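Long-range contact in putative aldehyde dehydrogenase AldY (Bacillus subtilis, PDB 4DNG), which probably oxidises aldehydes to carboxylates with NAD+ and may help protect the cell against stress from ethanol and related compounds: residues S173-P178 against V203-L208. Sequence-based numbering, arbitrary orientation.
Sequences SVVHKP and VLNVML
Met207 N donates to His176 O over 2.7 Å in an almost straight bond (176°), one rung of the parallel ladder pairing strands 173-177 and 204-206. His176 N in turn reaches Asn205 O at 2.7 Å, and Asn205 N reaches Val174 O at 2.8 Å. The Asn205 amide bends back along its own strand, with CG anti to the carbonyl carbon (chi1 -58°), and ND2 adds a weak second bond to Val174 O while also donating to Gly202 O. On the same face, Met207 folds at chi2 (-66°), laying CG and CE against Val175 CG1. The other face carries Val174 beside Leu204 CD1, and the His176 ring, whose edge meets Val206 CG2. Beyond them, Ser149 OG at ND1 and Ser160 OG and Gly186 O at NE2 fix that ring. Lys177 bends at its end to bring NZ 3.2 Å from the following Pro178 O, and Lys177 CG lies 3.9 Å from Met207 O; an alanine here would probably leave the Pro178 carbonyl without this donor, though Pro178 CD would stay against Met207 O. Helix 183-196 makes the beta-alpha-beta crossover of this Rossmann-like NAD-binding domain, packing with helix 156-169 on the His176 face; helix 43-60 covers Val175 and Met207, and strand 135-150 flanks 173-177.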
loop_
_atom_site.group_PDB
_atom_site.type_symbol
_atom_site.label_atom_id
_atom_site.label_comp_id
_atom_site.label_asym_id
_atom_site.label_seq_id
_atom_site.Cartn_x
_atom_site.Cartn_y
_atom_site.Cartn_z
ATOM N N SER A 173 -6.832 -17.442 2.267
ATOM C CA SER A 173 -6.180 -18.440 3.094
ATOM C C SER A 173 -5.007 -17.752 3.772
ATOM O O SER A 173 -4.701 -16.594 3.461
ATOM C CB SER A 173 -5.674 -19.583 2.238
ATOM O OG SER A 173 -4.548 -19.149 1.486
ATOM N N VAL A 174 -4.329 -18.456 4.674
ATOM C CA VAL A 174 -3.410 -17.795 5.608
ATOM C C VAL A 174 -2.304 -18.752 5.998
ATOM O O VAL A 174 -2.558 -19.892 6.415
ATOM C CB VAL A 174 -4.149 -17.338 6.900
ATOM C CG1 VAL A 174 -3.230 -16.585 7.879
ATOM C CG2 VAL A 174 -5.352 -16.479 6.549
ATOM N N VAL A 175 -1.073 -18.283 5.863
ATOM C CA VAL A 175 0.038 -18.927 6.510
ATOM C C VAL A 175 0.526 -18.011 7.616
ATOM O O VAL A 175 0.923 -16.855 7.364
ATOM C CB VAL A 175 1.143 -19.210 5.516
ATOM C CG1 VAL A 175 2.395 -19.732 6.235
ATOM C CG2 VAL A 175 0.621 -20.174 4.469
ATOM N N HIS A 176 0.485 -18.537 8.841
ATOM C CA HIS A 176 0.667 -17.725 10.046
ATOM C C HIS A 176 1.812 -18.203 10.897
ATOM O O HIS A 176 1.923 -19.415 11.171
ATOM C CB HIS A 176 -0.605 -17.760 10.863
ATOM C CG HIS A 176 -0.546 -16.899 12.088
ATOM N ND1 HIS A 176 -0.300 -15.576 12.027
ATOM C CD2 HIS A 176 -0.705 -17.208 13.434
ATOM C CE1 HIS A 176 -0.275 -15.071 13.262
ATOM N NE2 HIS A 176 -0.535 -16.071 14.122
ATOM N N LYS A 177 2.664 -17.260 11.318
ATOM C CA LYS A 177 3.830 -17.557 12.148
ATOM C C LYS A 177 3.922 -16.706 13.417
ATOM O O LYS A 177 4.279 -15.525 13.342
ATOM C CB LYS A 177 5.135 -17.405 11.365
ATOM C CG LYS A 177 6.347 -17.847 12.189
ATOM C CD LYS A 177 7.628 -17.198 11.698
ATOM C CE LYS A 177 8.749 -17.401 12.706
ATOM N NZ LYS A 177 8.501 -16.611 13.948
ATOM N N PRO A 178 3.606 -17.302 14.588
ATOM C CA PRO A 178 3.730 -16.566 15.840
ATOM C C PRO A 178 5.153 -16.603 16.284
ATOM O O PRO A 178 5.944 -17.339 15.741
ATOM C CB PRO A 178 2.885 -17.398 16.830
ATOM C CG PRO A 178 2.888 -18.788 16.275
ATOM C CD PRO A 178 2.912 -18.600 14.774
ATOM N N VAL A 203 -6.810 -23.776 4.665
ATOM C CA VAL A 203 -7.200 -22.351 4.706
ATOM C C VAL A 203 -6.495 -21.568 5.833
ATOM O O VAL A 203 -6.187 -20.388 5.654
ATOM C CB VAL A 203 -8.732 -22.143 4.762
ATOM C CG1 VAL A 203 -9.065 -20.671 4.949
ATOM C CG2 VAL A 203 -9.381 -22.648 3.487
ATOM N N LEU A 204 -6.261 -22.220 6.978
ATOM C CA LEU A 204 -5.423 -21.670 8.053
ATOM C C LEU A 204 -4.233 -22.564 8.383
ATOM O O LEU A 204 -4.396 -23.666 8.902
ATOM C CB LEU A 204 -6.220 -21.445 9.335
ATOM C CG LEU A 204 -5.352 -20.945 10.497
ATOM C CD1 LEU A 204 -4.612 -19.674 10.085
ATOM C CD2 LEU A 204 -6.152 -20.715 11.778
ATOM N N ASN A 205 -3.032 -22.066 8.127
ATOM C CA ASN A 205 -1.845 -22.811 8.453
ATOM C C ASN A 205 -1.027 -22.069 9.498
ATOM O O ASN A 205 -0.749 -20.878 9.332
ATOM C CB ASN A 205 -1.053 -23.063 7.176
ATOM C CG ASN A 205 -1.872 -23.810 6.132
ATOM O OD1 ASN A 205 -1.996 -25.037 6.182
ATOM N ND2 ASN A 205 -2.467 -23.068 5.203
ATOM N N VAL A 206 -0.681 -22.762 10.586
ATOM C CA VAL A 206 0.083 -22.159 11.667
ATOM C C VAL A 206 1.452 -22.820 11.806
ATOM O O VAL A 206 1.553 -24.001 12.137
ATOM C CB VAL A 206 -0.661 -22.212 13.020
ATOM C CG1 VAL A 206 0.249 -21.715 14.131
ATOM C CG2 VAL A 206 -1.954 -21.399 12.986
ATOM N N MET A 207 2.494 -22.029 11.570
ATOM C CA MET A 207 3.873 -22.484 11.556
ATOM C C MET A 207 4.578 -22.279 12.878
ATOM O O MET A 207 4.678 -21.151 13.377
ATOM C CB MET A 207 4.634 -21.696 10.503
ATOM C CG MET A 207 3.955 -21.801 9.147
ATOM S SD MET A 207 4.061 -23.508 8.563
ATOM C CE MET A 207 2.616 -23.462 7.525
ATOM N N LEU A 208 5.060 -23.378 13.446
ATOM C CA LEU A 208 5.899 -23.318 14.634
ATOM C C LEU A 208 7.337 -23.470 14.193
ATOM O O LEU A 208 7.768 -24.537 13.771
ATOM C CB LEU A 208 5.501 -24.398 15.639
ATOM C CG LEU A 208 4.536 -23.904 16.711
ATOM C CD1 LEU A 208 3.289 -23.301 16.094
ATOM C CD2 LEU A 208 4.168 -25.033 17.668
#